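Local coordinates for protein diguanylate cyclase (Pseudomonas aeruginosa, PDB 5M3C) that belongs to the tandem GGDEF-EAL family of bacterial proteins and binds GTP and calcium ions, at residues 58-63 and 119-124. Numbering follows the deposited sequence.
With GTP (guanosine-5'-triphosphate), chain I.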
ATOM      1  N   ASP B  58     -22.500 -19.696  19.692  1.00 62.06           N
ATOM      2  CA  ASP B  58     -23.565 -19.499  20.674  1.00 61.31           C
ATOM      3  C   ASP B  58     -23.016 -18.812  21.913  1.00 61.11           C
ATOM      4  O   ASP B  58     -23.574 -17.820  22.388  1.00 62.39           O
ATOM      5  CB  ASP B  58     -24.194 -20.839  21.076  1.00 61.38           C
ATOM      6  CG  ASP B  58     -25.281 -21.290  20.118  1.00 61.44           C
ATOM      7  OD1 ASP B  58     -25.301 -20.810  18.965  1.00 60.77           O
ATOM      8  OD2 ASP B  58     -26.116 -22.130  20.524  1.00 61.12           O
ATOM      9  N   LEU B  59     -21.923 -19.357  22.438  1.00 61.04           N
ATOM     10  CA  LEU B  59     -21.239 -18.766  23.583  1.00 60.63           C
ATOM     11  C   LEU B  59     -20.848 -17.323  23.268  1.00 59.46           C
ATOM     12  O   LEU B  59     -20.968 -16.436  24.118  1.00 59.04           O
ATOM     13  CB  LEU B  59     -19.998 -19.589  23.947  1.00 60.71           C
ATOM     14  N   LEU B  60     -20.386 -17.091  22.042  1.00 58.44           N
ATOM     15  CA  LEU B  60     -20.046 -15.739  21.606  1.00 57.88           C
ATOM     16  C   LEU B  60     -21.262 -14.816  21.618  1.00 57.92           C
ATOM     17  O   LEU B  60     -21.177 -13.682  22.086  1.00 59.29           O
ATOM     18  CB  LEU B  60     -19.421 -15.759  20.211  1.00 57.44           C
ATOM     19  CG  LEU B  60     -17.965 -16.220  20.148  1.00 57.92           C
ATOM     20  CD1 LEU B  60     -17.461 -16.186  18.714  1.00 58.40           C
ATOM     21  CD2 LEU B  60     -17.084 -15.362  21.043  1.00 58.03           C
ATOM     22  N   LEU B  61     -22.389 -15.294  21.100  1.00 57.27           N
ATOM     23  CA  LEU B  61     -23.619 -14.504  21.102  1.00 56.50           C
ATOM     24  C   LEU B  61     -24.048 -14.200  22.532  1.00 56.98           C
ATOM     25  O   LEU B  61     -24.352 -13.053  22.871  1.00 57.22           O
ATOM     26  CB  LEU B  61     -24.742 -15.241  20.372  1.00 56.22           C
ATOM     27  CG  LEU B  61     -24.592 -15.362  18.854  1.00 55.93           C
ATOM     28  CD1 LEU B  61     -25.650 -16.295  18.284  1.00 55.75           C
ATOM     29  CD2 LEU B  61     -24.669 -13.994  18.198  1.00 55.70           C
ATOM     30  N   LYS B  62     -24.069 -15.237  23.365  1.00 57.54           N
ATOM     31  CA  LYS B  62     -24.409 -15.081  24.774  1.00 57.74           C
ATOM     32  C   LYS B  62     -23.505 -14.035  25.413  1.00 58.37           C
ATOM     33  O   LYS B  62     -23.970 -13.166  26.154  1.00 58.99           O
ATOM     34  CB  LYS B  62     -24.268 -16.417  25.508  1.00 57.36           C
ATOM     35  CG  LYS B  62     -24.824 -16.405  26.924  1.00 58.17           C
ATOM     36  N   ALA B  63     -22.212 -14.121  25.112  1.00 59.28           N
ATOM     37  CA  ALA B  63     -21.222 -13.199  25.665  1.00 59.89           C
ATOM     38  C   ALA B  63     -21.455 -11.771  25.183  1.00 60.14           C
ATOM     39  O   ALA B  63     -21.369 -10.821  25.963  1.00 60.57           O
ATOM     40  CB  ALA B  63     -19.820 -13.653  25.295  1.00 60.39           C
ATOM     41  N   HIS B 119     -10.427 -19.778  24.858  1.00 80.03           N
ATOM     42  CA  HIS B 119      -9.927 -18.682  24.040  1.00 79.85           C
ATOM     43  C   HIS B 119     -10.762 -17.424  24.121  1.00 76.42           C
ATOM     44  O   HIS B 119     -11.741 -17.333  24.865  1.00 76.56           O
ATOM     45  CB  HIS B 119      -9.860 -19.116  22.581  1.00 82.41           C
ATOM     46  CG  HIS B 119      -9.162 -20.418  22.383  1.00 85.29           C
ATOM     47  ND1 HIS B 119      -8.026 -20.546  21.614  1.00 85.83           N
ATOM     48  CD2 HIS B 119      -9.427 -21.651  22.877  1.00 85.84           C
ATOM     49  CE1 HIS B 119      -7.629 -21.805  21.633  1.00 87.03           C
ATOM     50  NE2 HIS B 119      -8.461 -22.495  22.393  1.00 86.58           N
ATOM     51  N   GLU B 120     -10.343 -16.453  23.322  1.00 71.87           N
ATOM     52  CA  GLU B 120     -11.041 -15.202  23.193  1.00 69.62           C
ATOM     53  C   GLU B 120     -10.957 -14.792  21.731  1.00 68.54           C
ATOM     54  O   GLU B 120      -9.876 -14.786  21.135  1.00 68.68           O
ATOM     55  CB  GLU B 120     -10.390 -14.146  24.080  1.00 68.85           C
ATOM     56  CG  GLU B 120      -9.254 -13.400  23.402  1.00 68.11           C
ATOM     57  CD  GLU B 120      -8.306 -12.758  24.389  1.00 67.53           C
ATOM     58  OE1 GLU B 120      -8.647 -12.699  25.591  1.00 65.89           O
ATOM     59  OE2 GLU B 120      -7.219 -12.314  23.961  1.00 68.00           O
ATOM     60  N   PHE B 121     -12.103 -14.466  21.151  1.00 65.85           N
ATOM     61  CA  PHE B 121     -12.161 -14.065  19.761  1.00 63.68           C
ATOM     62  C   PHE B 121     -12.769 -12.676  19.655  1.00 62.04           C
ATOM     63  O   PHE B 121     -13.622 -12.299  20.462  1.00 60.61           O
ATOM     64  CB  PHE B 121     -12.992 -15.070  18.971  1.00 63.36           C
ATOM     65  CG  PHE B 121     -12.609 -16.496  19.227  1.00 62.31           C
ATOM     66  CD1 PHE B 121     -13.150 -17.191  20.297  1.00 62.04           C
ATOM     67  CD2 PHE B 121     -11.703 -17.142  18.403  1.00 61.86           C
ATOM     68  CE1 PHE B 121     -12.798 -18.505  20.537  1.00 61.77           C
ATOM     69  CE2 PHE B 121     -11.347 -18.456  18.636  1.00 61.68           C
ATOM     70  CZ  PHE B 121     -11.895 -19.139  19.704  1.00 61.69           C
ATOM     71  N   PHE B 122     -12.323 -11.914  18.662  1.00 59.83           N
ATOM     72  CA  PHE B 122     -12.855 -10.579  18.441  1.00 59.42           C
ATOM     73  C   PHE B 122     -13.963 -10.616  17.403  1.00 58.27           C
ATOM     74  O   PHE B 122     -13.776 -11.113  16.292  1.00 57.50           O
ATOM     75  CB  PHE B 122     -11.761  -9.623  17.969  1.00 60.65           C
ATOM     76  CG  PHE B 122     -10.601  -9.514  18.913  1.00 62.16           C
ATOM     77  CD1 PHE B 122      -9.611 -10.484  18.924  1.00 62.53           C
ATOM     78  CD2 PHE B 122     -10.494  -8.441  19.785  1.00 62.48           C
ATOM     79  CE1 PHE B 122      -8.541 -10.390  19.789  1.00 62.08           C
ATOM     80  CE2 PHE B 122      -9.424  -8.342  20.654  1.00 62.20           C
ATOM     81  CZ  PHE B 122      -8.446  -9.319  20.655  1.00 62.18           C
ATOM     82  N   VAL B 123     -15.119 -10.083  17.776  1.00 57.59           N
ATOM     83  CA  VAL B 123     -16.230  -9.938  16.850  1.00 56.64           C
ATOM     84  C   VAL B 123     -16.583  -8.459  16.762  1.00 55.16           C
ATOM     85  O   VAL B 123     -16.375  -7.704  17.712  1.00 54.28           O
ATOM     86  CB  VAL B 123     -17.464 -10.747  17.297  1.00 56.78           C
ATOM     87  CG1 VAL B 123     -17.049 -12.126  17.791  1.00 57.18           C
ATOM     88  CG2 VAL B 123     -18.224 -10.008  18.382  1.00 57.45           C
ATOM     89  N   SER B 124     -17.107  -8.052  15.614  1.00 53.97           N
ATOM     90  CA  SER B 124     -17.450  -6.658  15.377  1.00 52.76           C
ATOM     91  C   SER B 124     -18.929  -6.542  15.038  1.00 52.44           C
ATOM     92  O   SER B 124     -19.625  -7.550  14.923  1.00 52.83           O
ATOM     93  CB  SER B 124     -16.600  -6.106  14.234  1.00 52.69           C
ATOM     94  OG  SER B 124     -16.964  -4.776  13.926  1.00 53.61           O
TER
HETATM   95  PG  GTP I1303     -22.652  -9.313   7.379  1.00 48.00           P
HETATM   96  O1G GTP I1303     -22.897  -9.053   5.912  1.00 45.84           O
HETATM   97  O2G GTP I1303     -21.598  -8.434   8.007  1.00 48.83           O
HETATM   98  O3G GTP I1303     -23.909  -9.434   8.206  1.00 48.05           O
HETATM   99  O3B GTP I1303     -21.958 -10.766   7.447  1.00 49.49           O
HETATM  100  PB  GTP I1303     -22.686 -12.020   8.147  1.00 50.80           P
HETATM  101  O1B GTP I1303     -21.934 -13.276   7.774  1.00 51.00           O
HETATM  102  O2B GTP I1303     -22.913 -11.699   9.605  1.00 50.35           O
HETATM  103  O3A GTP I1303     -24.091 -12.022   7.355  1.00 51.65           O
HETATM  104  PA  GTP I1303     -25.455 -12.585   7.999  1.00 51.91           P
HETATM  105  O1A GTP I1303     -26.329 -13.102   6.882  1.00 52.52           O
HETATM  106  O2A GTP I1303     -26.001 -11.564   8.972  1.00 52.35           O
HETATM  107  O5' GTP I1303     -24.940 -13.846   8.839  1.00 51.85           O
HETATM  108  C5' GTP I1303     -25.593 -14.169  10.055  1.00 53.09           C
HETATM  109  C4' GTP I1303     -24.864 -15.349  10.663  1.00 54.11           C
HETATM  110  O4' GTP I1303     -25.243 -15.491  12.033  1.00 54.12           O
HETATM  111  C3' GTP I1303     -25.215 -16.646   9.943  1.00 54.91           C
HETATM  112  O3' GTP I1303     -24.036 -17.290   9.452  1.00 56.13           O
HETATM  113  C2' GTP I1303     -25.900 -17.497  10.991  1.00 54.68           C
HETATM  114  O2' GTP I1303     -25.524 -18.873  10.902  1.00 55.23           O
HETATM  115  C1' GTP I1303     -25.434 -16.878  12.295  1.00 54.27           C
HETATM  116  N9  GTP I1303     -26.428 -17.107  13.359  1.00 53.67           N
HETATM  117  C8  GTP I1303     -27.686 -16.635  13.400  1.00 53.80           C
HETATM  118  N7  GTP I1303     -28.308 -17.059  14.531  1.00 54.30           N
HETATM  119  C5  GTP I1303     -27.434 -17.813  15.222  1.00 53.89           C
HETATM  120  C6  GTP I1303     -27.435 -18.565  16.494  1.00 53.97           C
HETATM  121  O6  GTP I1303     -28.454 -18.586  17.213  1.00 54.88           O
HETATM  122  N1  GTP I1303     -26.318 -19.216  16.850  1.00 54.09           N
HETATM  123  C2  GTP I1303     -25.207 -19.202  16.088  1.00 53.70           C
HETATM  124  N2  GTP I1303     -24.112 -19.882  16.508  1.00 53.94           N
HETATM  125  N3  GTP I1303     -25.137 -18.535  14.911  1.00 53.23           N
HETATM  126  C4  GTP I1303     -26.196 -17.840  14.442  1.00 53.54           C
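Leu-60 is the one residue of helix segment 58-63 that meets segment 119-124, and it does so with the two branches of its forked end. CD1 lies 4.2 Å from CG1 of Val-123, the two side chains slanting past one another, while CD2 comes within 4.4 Å of CD1 of Phe-121 and approaches that ring obliquely. With CG set beside its own backbone N (chi1 -76°) and CB aimed at the strand, Leu-60 carries both methyls to the interface of helix and strand, whose nearest CA atoms, those of Leu-60 and Phe-121, stand 8.3 Å apart. No hydrogen bond crosses here; the contact is apolar and small, burying 118 Å² in all. Ile-48 of helix 45-52 and Phe-114 of strand 114-116 each touch both Leu-60 and Val-123, and Leu-52 packs on Phe-121, extending the apolar cluster. Glu-120, whose CB turns away from the helix, makes a salt bridge to Arg-20 of the second subunit.

Another side of the same helix serves the nucleotide. Asp-58 OD1 accepts two hydrogen bonds from the guanine, from GTP N1 at 2.8 Å and from GTP N2 at 2.9 Å. Both are clearly bent, with angles of 148° and 143° at the hydrogen. CD1 of Leu-61 lies against the guanine, and Asn-49 and Arg-158 also bond the ligand. Beyond Val-123, Ser-124 OG is hydrogen-bonded to Asp-43 OD2, tying this strand to strand 35-43. The contact thus packs a guanine-recognising helix against the central sheet, as in the nucleotide-cyclase-like fold of GGDEF domains.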